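Local coordinates for protein glutamate receptor IIB,Glutamate receptor IIB (Drosophila melanogaster, PDB 4WXJ) that binds L-glutamate in the ligand-binding domain of a Drosophila muscle receptor subunit, and as a whole probably serves as a kainate-type glutamate-gated ion channel, at residues 96-101 with 147-152; 201-206 with 224-229. All blocks are in the same frame, centred on the assembly; numbering follows the deposited sequence.

Interaction 1 (96-101 with 147-152). With GLU (glutamic acid), chain C.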
ATOM      1  N   ASP A  96       3.847   1.802  -1.214  1.00 18.35           N
ATOM      2  CA  ASP A  96       2.415   2.092  -1.231  1.00 23.72           C
ATOM      3  C   ASP A  96       1.972   2.374   0.200  1.00 17.30           C
ATOM      4  O   ASP A  96       1.225   1.603   0.799  1.00 19.04           O
ATOM      5  CB  ASP A  96       1.603   0.940  -1.831  1.00 19.98           C
ATOM      6  CG  ASP A  96       1.968  -0.409  -1.246  1.00 27.66           C
ATOM      7  OD1 ASP A  96       3.156  -0.617  -0.912  1.00 17.69           O
ATOM      8  OD2 ASP A  96       1.060  -1.260  -1.123  1.00 20.53           O
ATOM      9  N   LEU A  97       2.457   3.488   0.739  1.00 22.46           N
ATOM     10  CA  LEU A  97       2.236   3.836   2.135  1.00 24.87           C
ATOM     11  C   LEU A  97       1.067   4.804   2.239  1.00 22.25           C
ATOM     12  O   LEU A  97       1.195   5.991   1.937  1.00 18.80           O
ATOM     13  CB  LEU A  97       3.507   4.442   2.740  1.00 19.01           C
ATOM     14  CG  LEU A  97       3.549   4.620   4.260  1.00 25.11           C
ATOM     15  CD1 LEU A  97       3.457   3.281   4.982  1.00 24.65           C
ATOM     16  CD2 LEU A  97       4.823   5.352   4.657  1.00 28.46           C
ATOM     17  N   THR A  98      -0.077   4.281   2.657  1.00 18.33           N
ATOM     18  CA  THR A  98      -1.306   5.056   2.706  1.00 17.72           C
ATOM     19  C   THR A  98      -1.352   5.950   3.937  1.00 19.86           C
ATOM     20  O   THR A  98      -1.002   5.527   5.040  1.00 16.97           O
ATOM     21  CB  THR A  98      -2.532   4.140   2.708  1.00 14.87           C
ATOM     22  OG1 THR A  98      -2.470   3.263   1.577  1.00 20.26           O
ATOM     23  CG2 THR A  98      -3.823   4.955   2.653  1.00 16.70           C
ATOM     24  N   ILE A  99      -1.797   7.186   3.739  1.00 12.45           N
ATOM     25  CA  ILE A  99      -1.935   8.133   4.837  1.00 15.93           C
ATOM     26  C   ILE A  99      -3.170   7.800   5.669  1.00 18.33           C
ATOM     27  O   ILE A  99      -4.292   7.805   5.160  1.00 16.68           O
ATOM     28  CB  ILE A  99      -2.028   9.582   4.320  1.00 15.27           C
ATOM     29  CG1 ILE A  99      -0.769   9.930   3.521  1.00 20.07           C
ATOM     30  CG2 ILE A  99      -2.211  10.561   5.484  1.00 16.08           C
ATOM     31  CD1 ILE A  99      -0.817  11.275   2.822  1.00 26.14           C
ATOM     32  N   THR A 100      -2.948   7.506   6.947  1.00 15.14           N
ATOM     33  CA  THR A 100      -4.031   7.227   7.882  1.00 14.86           C
ATOM     34  C   THR A 100      -3.916   8.136   9.097  1.00 19.31           C
ATOM     35  O   THR A 100      -2.847   8.679   9.383  1.00 17.78           O
ATOM     36  CB  THR A 100      -4.030   5.760   8.355  1.00 14.77           C
ATOM     37  OG1 THR A 100      -2.896   5.524   9.196  1.00 21.65           O
ATOM     38  CG2 THR A 100      -3.996   4.805   7.165  1.00 16.35           C
ATOM     39  N   GLN A 101      -5.025   8.287   9.806  1.00 13.39           N
ATOM     40  CA  GLN A 101      -5.092   9.160  10.968  1.00 20.56           C
ATOM     41  C   GLN A 101      -4.123   8.710  12.058  1.00 23.00           C
ATOM     42  O   GLN A 101      -3.434   9.530  12.665  1.00 24.25           O
ATOM     43  CB  GLN A 101      -6.526   9.201  11.506  1.00 21.31           C
ATOM     44  CG  GLN A 101      -6.686   9.978  12.797  1.00 26.96           C
ATOM     45  CD  GLN A 101      -6.729   9.074  14.007  1.00 34.61           C
ATOM     46  OE1 GLN A 101      -7.718   8.381  14.240  1.00 51.96           O
ATOM     47  NE2 GLN A 101      -5.652   9.069  14.783  1.00 35.28           N
ATOM     48  N   GLY A 147      -3.966  -5.148   9.676  1.00 20.34           N
ATOM     49  CA  GLY A 147      -3.418  -3.895  10.159  1.00 32.99           C
ATOM     50  C   GLY A 147      -3.084  -2.903   9.057  1.00 43.60           C
ATOM     51  O   GLY A 147      -2.439  -1.886   9.312  1.00 52.13           O
ATOM     52  N   GLY A 148      -3.521  -3.193   7.835  1.00 31.58           N
ATOM     53  CA  GLY A 148      -3.272  -2.311   6.707  1.00 29.52           C
ATOM     54  C   GLY A 148      -4.254  -1.155   6.667  1.00 21.68           C
ATOM     55  O   GLY A 148      -5.159  -1.072   7.495  1.00 15.28           O
ATOM     56  N   ALA A 149      -4.080  -0.262   5.698  1.00 17.36           N
ATOM     57  CA  ALA A 149      -4.922   0.927   5.601  1.00 20.28           C
ATOM     58  C   ALA A 149      -6.337   0.595   5.132  1.00 21.85           C
ATOM     59  O   ALA A 149      -7.282   1.319   5.443  1.00 20.05           O
ATOM     60  CB  ALA A 149      -4.290   1.941   4.667  1.00 24.86           C
ATOM     61  N   THR A 150      -6.490  -0.484   4.372  1.00 13.44           N
ATOM     62  CA  THR A 150      -7.814  -0.875   3.903  1.00 21.24           C
ATOM     63  C   THR A 150      -8.648  -1.392   5.074  1.00 21.21           C
ATOM     64  O   THR A 150      -9.865  -1.208   5.105  1.00 10.17           O
ATOM     65  CB  THR A 150      -7.737  -1.939   2.797  1.00 17.75           C
ATOM     66  OG1 THR A 150      -7.030  -1.402   1.671  1.00 21.06           O
ATOM     67  CG2 THR A 150      -9.133  -2.359   2.350  1.00 18.10           C
ATOM     68  N   SER A 151      -7.990  -2.032   6.038  1.00 17.47           N
ATOM     69  CA  SER A 151      -8.651  -2.411   7.285  1.00 21.34           C
ATOM     70  C   SER A 151      -9.170  -1.175   8.007  1.00 17.45           C
ATOM     71  O   SER A 151     -10.252  -1.199   8.596  1.00 20.30           O
ATOM     72  CB  SER A 151      -7.701  -3.180   8.204  1.00 16.25           C
ATOM     73  OG  SER A 151      -7.563  -4.525   7.784  1.00 40.86           O
ATOM     74  N   VAL A 152      -8.387  -0.099   7.963  1.00 17.88           N
ATOM     75  CA  VAL A 152      -8.765   1.152   8.612  1.00 14.23           C
ATOM     76  C   VAL A 152     -10.037   1.721   8.001  1.00 16.25           C
ATOM     77  O   VAL A 152     -10.867   2.292   8.707  1.00 20.82           O
ATOM     78  CB  VAL A 152      -7.638   2.206   8.516  1.00 15.92           C
ATOM     79  CG1 VAL A 152      -8.098   3.549   9.083  1.00 22.06           C
ATOM     80  CG2 VAL A 152      -6.390   1.724   9.242  1.00 28.34           C
TER
HETATM   81  N   GLU C 301      -1.216   0.869   1.372  1.00 15.97           N
HETATM   82  CA  GLU C 301      -1.793   0.163   2.549  1.00 13.27           C
HETATM   83  C   GLU C 301      -1.147   0.662   3.836  1.00 20.41           C
HETATM   84  O   GLU C 301      -0.392   1.636   3.816  1.00 17.46           O
HETATM   85  CB  GLU C 301      -1.604  -1.345   2.405  1.00 14.41           C
HETATM   86  CG  GLU C 301      -2.500  -1.995   1.361  1.00 19.12           C
HETATM   87  CD  GLU C 301      -3.914  -2.270   1.858  1.00 17.37           C
HETATM   88  OE1 GLU C 301      -4.769  -2.633   1.024  1.00 22.62           O
HETATM   89  OE2 GLU C 301      -4.175  -2.131   3.074  1.00 22.59           O
HETATM   90  OXT GLU C 301      -1.363   0.116   4.920  1.00 18.23           O
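At the glutamate site of the ligand-binding domain the two sides of the cleft meet directly, beside the ligand, where T98 and T100, in the loop after strand 92-93, touch A149 in the first turn of helix 149-155. The methyl of A149 presses against T98, CB to CB at 3.4 Å, tighter than ordinary van der Waals contact, and T100 CG2 adds a looser touch to A149 CB at 3.8 Å. The direct contact is small and apolar; the polar links between the segments run through the ligand.

In this bilobed, clamshell fold of ionotropic glutamate receptors loop 96-101 takes the amino group: the ligand N donates to D96 O at 2.6 Å and to T98 OG1 at 2.7 Å. The two segments divide the alpha-carboxylate, T98 N giving an almost straight bond (167°) to the ligand O and A149 N a more bent one (134°) to OXT. T98 OG1 also bonds E200, and R103 and E200 complete the grip. Of the two segments, T150 alone clasps the side-chain carboxylate, with both its donors: its N bonds OE2 at 3.1 Å and its OG1 bonds OE1 at 2.7 Å. With chi1 at -61°, T150 OG1 stands beside its own backbone N, which lets the two donors face one carboxylate; the helix N terminus would probably favour both negative groups.

Interaction 2 (201-206 with 224-229)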
ATOM      1  N   THR A 201      -6.898   0.149  -5.269  1.00 15.38           N
ATOM      2  CA  THR A 201      -7.102   0.048  -6.712  1.00 18.67           C
ATOM      3  C   THR A 201      -5.791   0.002  -7.492  1.00 24.22           C
ATOM      4  O   THR A 201      -5.706  -0.636  -8.543  1.00 20.55           O
ATOM      5  CB  THR A 201      -7.948   1.223  -7.226  1.00 15.04           C
ATOM      6  OG1 THR A 201      -7.383   2.457  -6.766  1.00 14.24           O
ATOM      7  CG2 THR A 201      -9.373   1.102  -6.716  1.00 21.94           C
ATOM      8  N   THR A 202      -4.773   0.678  -6.973  1.00 15.16           N
ATOM      9  CA  THR A 202      -3.446   0.648  -7.574  1.00 10.75           C
ATOM     10  C   THR A 202      -2.915  -0.776  -7.639  1.00 16.15           C
ATOM     11  O   THR A 202      -2.576  -1.285  -8.710  1.00 13.19           O
ATOM     12  CB  THR A 202      -2.456   1.514  -6.779  1.00 29.04           C
ATOM     13  OG1 THR A 202      -2.566   1.207  -5.382  1.00 21.12           O
ATOM     14  CG2 THR A 202      -2.754   2.983  -6.993  1.00 20.86           C
ATOM     15  N   ASN A 203      -2.853  -1.417  -6.477  1.00 19.16           N
ATOM     16  CA  ASN A 203      -2.338  -2.774  -6.377  1.00 23.46           C
ATOM     17  C   ASN A 203      -3.236  -3.765  -7.101  1.00 13.86           C
ATOM     18  O   ASN A 203      -2.757  -4.738  -7.680  1.00 17.31           O
ATOM     19  CB  ASN A 203      -2.192  -3.174  -4.908  1.00 16.67           C
ATOM     20  CG  ASN A 203      -1.247  -2.265  -4.151  1.00 30.02           C
ATOM     21  OD1 ASN A 203      -0.255  -1.790  -4.703  1.00 26.71           O
ATOM     22  ND2 ASN A 203      -1.552  -2.011  -2.883  1.00 25.64           N
ATOM     23  N   LEU A 204      -4.540  -3.512  -7.065  1.00 14.36           N
ATOM     24  CA  LEU A 204      -5.502  -4.367  -7.744  1.00 14.09           C
ATOM     25  C   LEU A 204      -5.252  -4.354  -9.245  1.00 16.86           C
ATOM     26  O   LEU A 204      -5.252  -5.403  -9.890  1.00 24.96           O
ATOM     27  CB  LEU A 204      -6.934  -3.916  -7.444  1.00 16.57           C
ATOM     28  CG  LEU A 204      -8.036  -4.907  -7.840  1.00 19.37           C
ATOM     29  CD1 LEU A 204      -9.226  -4.772  -6.905  1.00 30.48           C
ATOM     30  CD2 LEU A 204      -8.481  -4.703  -9.279  1.00 28.74           C
ATOM     31  N   GLN A 205      -5.042  -3.161  -9.795  1.00 23.95           N
ATOM     32  CA  GLN A 205      -4.767  -3.010 -11.219  1.00 33.15           C
ATOM     33  C   GLN A 205      -3.513  -3.783 -11.604  1.00 25.80           C
ATOM     34  O   GLN A 205      -3.488  -4.474 -12.621  1.00 28.10           O
ATOM     35  CB  GLN A 205      -4.597  -1.534 -11.587  1.00 33.38           C
ATOM     36  CG  GLN A 205      -4.352  -1.292 -13.076  1.00 46.27           C
ATOM     37  CD  GLN A 205      -3.920   0.130 -13.383  1.00 57.39           C
ATOM     38  OE1 GLN A 205      -3.623   0.914 -12.482  1.00 57.76           O
ATOM     39  NE2 GLN A 205      -3.883   0.468 -14.667  1.00 62.48           N
ATOM     40  N   TYR A 206      -2.476  -3.656 -10.783  1.00 20.16           N
ATOM     41  CA  TYR A 206      -1.206  -4.318 -11.048  1.00 19.25           C
ATOM     42  C   TYR A 206      -1.363  -5.828 -11.167  1.00 17.27           C
ATOM     43  O   TYR A 206      -0.810  -6.444 -12.079  1.00 22.20           O
ATOM     44  CB  TYR A 206      -0.193  -4.001  -9.950  1.00 18.70           C
ATOM     45  CG  TYR A 206       1.101  -4.762 -10.107  1.00 20.86           C
ATOM     46  CD1 TYR A 206       2.099  -4.304 -10.958  1.00 24.29           C
ATOM     47  CD2 TYR A 206       1.325  -5.944  -9.413  1.00 22.31           C
ATOM     48  CE1 TYR A 206       3.283  -4.999 -11.109  1.00 30.29           C
ATOM     49  CE2 TYR A 206       2.506  -6.645  -9.558  1.00 28.33           C
ATOM     50  CZ  TYR A 206       3.482  -6.168 -10.408  1.00 29.05           C
ATOM     51  OH  TYR A 206       4.659  -6.861 -10.556  1.00 25.60           O
ATOM     52  N   LYS A 224      -8.159   7.620  -1.012  1.00 18.54           N
ATOM     53  CA  LYS A 224      -6.922   7.369  -0.281  1.00 16.37           C
ATOM     54  C   LYS A 224      -5.720   7.945  -1.024  1.00 11.37           C
ATOM     55  O   LYS A 224      -5.786   8.197  -2.227  1.00 15.68           O
ATOM     56  CB  LYS A 224      -6.744   5.866  -0.046  1.00 12.20           C
ATOM     57  CG  LYS A 224      -7.939   5.195   0.627  1.00 19.40           C
ATOM     58  CD  LYS A 224      -8.278   5.817   1.984  1.00 36.15           C
ATOM     59  CE  LYS A 224      -9.618   5.317   2.513  1.00 47.05           C
ATOM     60  NZ  LYS A 224     -10.128   6.166   3.627  1.00 49.10           N
ATOM     61  N   HIS A 225      -4.628   8.152  -0.292  1.00 11.86           N
ATOM     62  CA  HIS A 225      -3.429   8.778  -0.840  1.00 14.46           C
ATOM     63  C   HIS A 225      -2.163   8.077  -0.364  1.00 18.79           C
ATOM     64  O   HIS A 225      -2.072   7.673   0.796  1.00 16.25           O
ATOM     65  CB  HIS A 225      -3.353  10.255  -0.438  1.00 22.13           C
ATOM     66  CG  HIS A 225      -4.649  10.999  -0.568  1.00 25.96           C
ATOM     67  ND1 HIS A 225      -5.069  11.551  -1.752  1.00 47.89           N
ATOM     68  CD2 HIS A 225      -5.598  11.292   0.353  1.00 39.77           C
ATOM     69  CE1 HIS A 225      -6.239  12.148  -1.565  1.00 40.40           C
ATOM     70  NE2 HIS A 225      -6.577  12.007  -0.302  1.00 49.57           N
ATOM     71  N   TYR A 226      -1.188   7.948  -1.263  1.00 12.14           N
ATOM     72  CA  TYR A 226       0.158   7.524  -0.887  1.00 11.87           C
ATOM     73  C   TYR A 226       1.026   8.747  -0.638  1.00 29.77           C
ATOM     74  O   TYR A 226       1.038   9.680  -1.441  1.00 18.67           O
ATOM     75  CB  TYR A 226       0.808   6.665  -1.972  1.00 19.44           C
ATOM     76  CG  TYR A 226       0.153   5.328  -2.230  1.00 12.09           C
ATOM     77  CD1 TYR A 226      -0.639   4.709  -1.271  1.00 16.67           C
ATOM     78  CD2 TYR A 226       0.339   4.678  -3.442  1.00 12.22           C
ATOM     79  CE1 TYR A 226      -1.230   3.484  -1.519  1.00 12.05           C
ATOM     80  CE2 TYR A 226      -0.246   3.457  -3.696  1.00 15.39           C
ATOM     81  CZ  TYR A 226      -1.029   2.865  -2.733  1.00 12.18           C
ATOM     82  OH  TYR A 226      -1.607   1.645  -2.993  1.00 14.19           O
ATOM     83  N   GLY A 227       1.763   8.727   0.468  1.00 20.02           N
ATOM     84  CA  GLY A 227       2.668   9.807   0.809  1.00 18.05           C
ATOM     85  C   GLY A 227       3.987   9.272   1.329  1.00 17.22           C
ATOM     86  O   GLY A 227       4.057   8.153   1.840  1.00 18.62           O
ATOM     87  N   ILE A 228       5.039  10.069   1.185  1.00 15.59           N
ATOM     88  CA  ILE A 228       6.324   9.736   1.777  1.00 22.87           C
ATOM     89  C   ILE A 228       6.287  10.094   3.255  1.00 11.99           C
ATOM     90  O   ILE A 228       5.973  11.228   3.619  1.00 17.10           O
ATOM     91  CB  ILE A 228       7.486  10.471   1.082  1.00 30.22           C
ATOM     92  CG1 ILE A 228       7.635   9.968  -0.357  1.00 31.34           C
ATOM     93  CG2 ILE A 228       8.788  10.268   1.865  1.00 22.30           C
ATOM     94  CD1 ILE A 228       8.737  10.647  -1.155  1.00 33.76           C
ATOM     95  N   ALA A 229       6.605   9.122   4.101  1.00 20.32           N
ATOM     96  CA  ALA A 229       6.597   9.331   5.542  1.00 24.94           C
ATOM     97  C   ALA A 229       7.947   9.863   6.015  1.00 25.92           C
ATOM     98  O   ALA A 229       8.997   9.382   5.587  1.00 22.17           O
ATOM     99  CB  ALA A 229       6.255   8.037   6.262  1.00 24.48           C
TER
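A buried hydrogen bond between two hydroxyls joins T202, on the first turn of helix 201-208, to Y226 on the long strand 214-230, at the edge of the glutamate pocket, with T202 lying behind Y226. The backbones stay well apart, the CA atoms of T202 and Y226 being 10.2 Å from each other, and the tyrosine ring spans most of that gap. The two hydroxyls meet head-on from helix and strand, T202 OG1 lying 2.6 Å from Y226 OH. T202 OG1 meets the ring obliquely, 3.5 Å from Y226 CZ. The methyl T202 CG2 is 4.2 Å from Y226 CE2. At T202, chi1 of 48° tucks OG1 in between N and C of its own backbone, pointing at the phenol oxygen. Both hydroxyls are shared, for Y226 OH also hydrogen-bonds E200, a ligand-binding residue, and T202 OG1 has a weak bond to Y21.

N203 comes in at a slant, its amide 25° from the ring plane, but N203 ND2 is 3.7 Å from Y226 OH, too long for a hydrogen bond. Its polar ends are used by others: OD1 bonds Y21 OH, and ND2 bonds D96 OD2. A phenylalanine in place of Y226 would keep the ring but would probably leave T202 OG1 and the E200 carboxylate each without this partner in a buried setting. Y226 lines the pocket, while T202, through Y226 OH, and N203, through D96, form a second shell in the interlobe cleft of the clamshell ionotropic glutamate receptor ligand-binding domain, where a helix start and a strand meet behind the residues that hold the agonist.

Overall arrangement
Following the chain from the N terminus, interaction 1 closes a loop of 45 intervening residues, joining the loop after strand 92-93 to helix 149-155 across the cleft. Interaction 2 opens only later and closes over 17 residues, joining helix 201-208 to strand 214-230, so the two lie in series, neither nested nor crossed. Their centres are about 10 Å apart. Segment 224-229 runs beside 96-101, with probable backbone hydrogen bonds from I99 N to H225 O (3.0 Å) and from G227 N to L97 O (3.2 Å), and the N203–D96 bond ties the two contacts further. Loop 96-101, the start of helix 149-155 and Y226 of the strand touch the glutamate, while helix 201-208 stands behind them.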